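Local coordinates for protein N5-Carboxyaminoimidazole ribonucleotide synthetase (Staphylococcus aureus subsp. aureus, PDB 3ORR) that catalyses the ATP-dependent carboxylation of 5-aminoimidazole ribonucleotide with bicarbonate to N5-carboxyaminoimidazole ribonucleotide, a step of purine biosynthesis, at residues P211-E216 with H276-Y281. Sequence-based numbering, arbitrary orientation.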
loop_
_atom_site.group_PDB
_atom_site.type_symbol
_atom_site.label_atom_id
_atom_site.label_comp_id
_atom_site.label_asym_id
_atom_site.label_seq_id
_atom_site.Cartn_x
_atom_site.Cartn_y
_atom_site.Cartn_z
ATOM N N PRO A 211 15.721 -9.181 -0.674
ATOM C CA PRO A 211 16.569 -9.604 -1.794
ATOM C C PRO A 211 17.682 -8.618 -2.078
ATOM O O PRO A 211 17.448 -7.405 -2.133
ATOM C CB PRO A 211 15.599 -9.681 -2.985
ATOM C CG PRO A 211 14.190 -9.861 -2.303
ATOM C CD PRO A 211 14.290 -9.106 -1.036
ATOM N N LEU A 212 18.890 -9.131 -2.280
ATOM C CA LEU A 212 20.018 -8.279 -2.592
ATOM C C LEU A 212 19.664 -7.394 -3.776
ATOM O O LEU A 212 19.130 -7.851 -4.770
ATOM C CB LEU A 212 21.240 -9.133 -2.923
ATOM C CG LEU A 212 22.562 -8.397 -3.122
ATOM C CD1 LEU A 212 23.008 -7.654 -1.839
ATOM C CD2 LEU A 212 23.635 -9.429 -3.630
ATOM N N GLN A 213 19.949 -6.110 -3.652
ATOM C CA GLN A 213 19.565 -5.142 -4.666
ATOM C C GLN A 213 20.840 -4.614 -5.405
ATOM O O GLN A 213 21.903 -4.432 -4.802
ATOM C CB GLN A 213 18.849 -3.990 -3.993
ATOM C CG GLN A 213 17.547 -4.413 -3.277
ATOM C CD GLN A 213 17.446 -3.919 -1.819
ATOM O OE1 GLN A 213 18.186 -3.014 -1.361
ATOM N NE2 GLN A 213 16.519 -4.505 -1.096
ATOM N N GLU A 214 20.707 -4.349 -6.697
ATOM C CA GLU A 214 21.805 -3.814 -7.508
ATOM C C GLU A 214 21.539 -2.326 -7.857
ATOM O O GLU A 214 20.562 -1.992 -8.511
ATOM C CB GLU A 214 21.951 -4.663 -8.776
ATOM C CG GLU A 214 22.989 -4.178 -9.770
ATOM C CD GLU A 214 23.006 -4.991 -11.054
ATOM O OE1 GLU A 214 22.484 -6.131 -11.069
ATOM O OE2 GLU A 214 23.557 -4.479 -12.053
ATOM N N ASN A 215 22.424 -1.445 -7.426
ATOM C CA ASN A 215 22.194 -0.031 -7.533
ATOM C C ASN A 215 23.053 0.699 -8.550
ATOM O O ASN A 215 24.286 0.549 -8.557
ATOM C CB ASN A 215 22.381 0.584 -6.162
ATOM C CG ASN A 215 21.420 0.010 -5.162
ATOM O OD1 ASN A 215 20.246 -0.180 -5.472
ATOM N ND2 ASN A 215 21.907 -0.301 -3.966
ATOM N N GLU A 216 22.420 1.487 -9.414
ATOM C CA GLU A 216 23.178 2.421 -10.233
ATOM C C GLU A 216 22.996 3.865 -9.759
ATOM O O GLU A 216 21.859 4.296 -9.437
ATOM C CB GLU A 216 22.849 2.303 -11.718
ATOM C CG GLU A 216 23.913 3.019 -12.618
ATOM C CD GLU A 216 23.710 2.799 -14.114
ATOM O OE1 GLU A 216 22.919 1.906 -14.520
ATOM O OE2 GLU A 216 24.348 3.536 -14.890
ATOM N N HIS A 276 15.422 2.761 3.055
ATOM C CA HIS A 276 16.356 3.472 2.177
ATOM C C HIS A 276 15.823 3.462 0.761
ATOM O O HIS A 276 15.075 2.572 0.386
ATOM C CB HIS A 276 17.728 2.776 2.291
ATOM C CG HIS A 276 18.801 3.314 1.397
ATOM N ND1 HIS A 276 19.623 4.359 1.766
ATOM C CD2 HIS A 276 19.224 2.911 0.169
ATOM C CE1 HIS A 276 20.486 4.602 0.792
ATOM N NE2 HIS A 276 20.277 3.728 -0.183
ATOM N N ASN A 277 16.229 4.459 -0.026
ATOM C CA ASN A 277 15.754 4.640 -1.402
ATOM C C ASN A 277 15.882 3.329 -2.213
ATOM O O ASN A 277 14.991 2.989 -3.027
ATOM C CB ASN A 277 16.554 5.789 -2.055
ATOM C CG ASN A 277 15.905 6.358 -3.313
ATOM O OD1 ASN A 277 15.045 5.730 -3.958
ATOM N ND2 ASN A 277 16.328 7.571 -3.683
ATOM N N SER A 278 16.988 2.609 -2.030
ATOM C CA SER A 278 17.198 1.376 -2.787
ATOM C C SER A 278 16.227 0.265 -2.401
ATOM O O SER A 278 16.217 -0.779 -3.069
ATOM C CB SER A 278 18.633 0.859 -2.591
ATOM O OG SER A 278 18.837 0.587 -1.211
ATOM N N GLY A 279 15.419 0.471 -1.354
ATOM C CA GLY A 279 14.443 -0.531 -0.898
ATOM C C GLY A 279 12.981 -0.356 -1.343
ATOM O O GLY A 279 12.088 -1.208 -1.030
ATOM N N HIS A 280 12.702 0.715 -2.096
ATOM C CA HIS A 280 11.313 1.017 -2.447
ATOM C C HIS A 280 10.642 -0.018 -3.335
ATOM O O HIS A 280 9.424 -0.281 -3.190
ATOM C CB HIS A 280 11.211 2.381 -3.060
ATOM C CG HIS A 280 11.638 3.488 -2.132
ATOM N ND1 HIS A 280 11.973 4.748 -2.584
ATOM C CD2 HIS A 280 11.782 3.518 -0.795
ATOM C CE1 HIS A 280 12.260 5.523 -1.551
ATOM N NE2 HIS A 280 12.140 4.798 -0.453
ATOM N N TYR A 281 11.441 -0.677 -4.179
ATOM C CA TYR A 281 10.936 -1.688 -5.093
ATOM C C TYR A 281 10.046 -2.700 -4.340
ATOM O O TYR A 281 9.138 -3.290 -4.904
ATOM C CB TYR A 281 12.106 -2.420 -5.777
ATOM C CG TYR A 281 12.768 -3.388 -4.836
ATOM C CD1 TYR A 281 13.778 -2.966 -3.986
ATOM C CD2 TYR A 281 12.342 -4.695 -4.744
ATOM C CE1 TYR A 281 14.337 -3.823 -3.064
ATOM C CE2 TYR A 281 12.897 -5.561 -3.837
ATOM C CZ TYR A 281 13.897 -5.108 -2.983
ATOM O OH TYR A 281 14.491 -5.955 -2.050
#
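Gln-213 reaches from strand 207-218 in the large antiparallel sheet of the ATP-grasp fold to Tyr-281, in the loop between strand 266-272 and helix 282-285. Its CB points toward that loop, and chi1 of -62° sets CG beside the backbone N and opposite the carbonyl carbon, 3.3 Å from Tyr-281 CE1. A bend at chi2 then turns the amide: CD lies 3.4 Å from Tyr-281 CE1, and the amide plane stands 63° from the phenol ring. NE2 comes in at the ring edge, near the ring plane, and donates to Tyr-281 OH over 2.7 Å; the N-H points reasonably straight at the oxygen (156°), which lies close to the amide plane. Gln-213 OE1 accepts hydrogen bonds from Ser-196 OG and Thr-198 OG1 of the neighbouring strand 191-201. With NE2 donating and OE1 accepting, the amide's orientation is set from both ends. Ser-278 O, also an acceptor, sits 3.4 Å from Gln-213 OE1 without a hydrogen bond. Ser-196 OG also hydrogen-bonds Ser-278 OG and Asn-215 ND2, so one hydroxyl links strand to loop. Asn-215 OD1, bonded to Thr-225 OG1, lies 3.5 Å from Ser-278 CB. The Asn-215 side chain is close to those of His-217 and Glu-194, both probably ATP-binding, which places the contact beside the likely nucleotide site. Pro-211 CD approaches the same phenol oxygen, 3.3 Å from Tyr-281 OH.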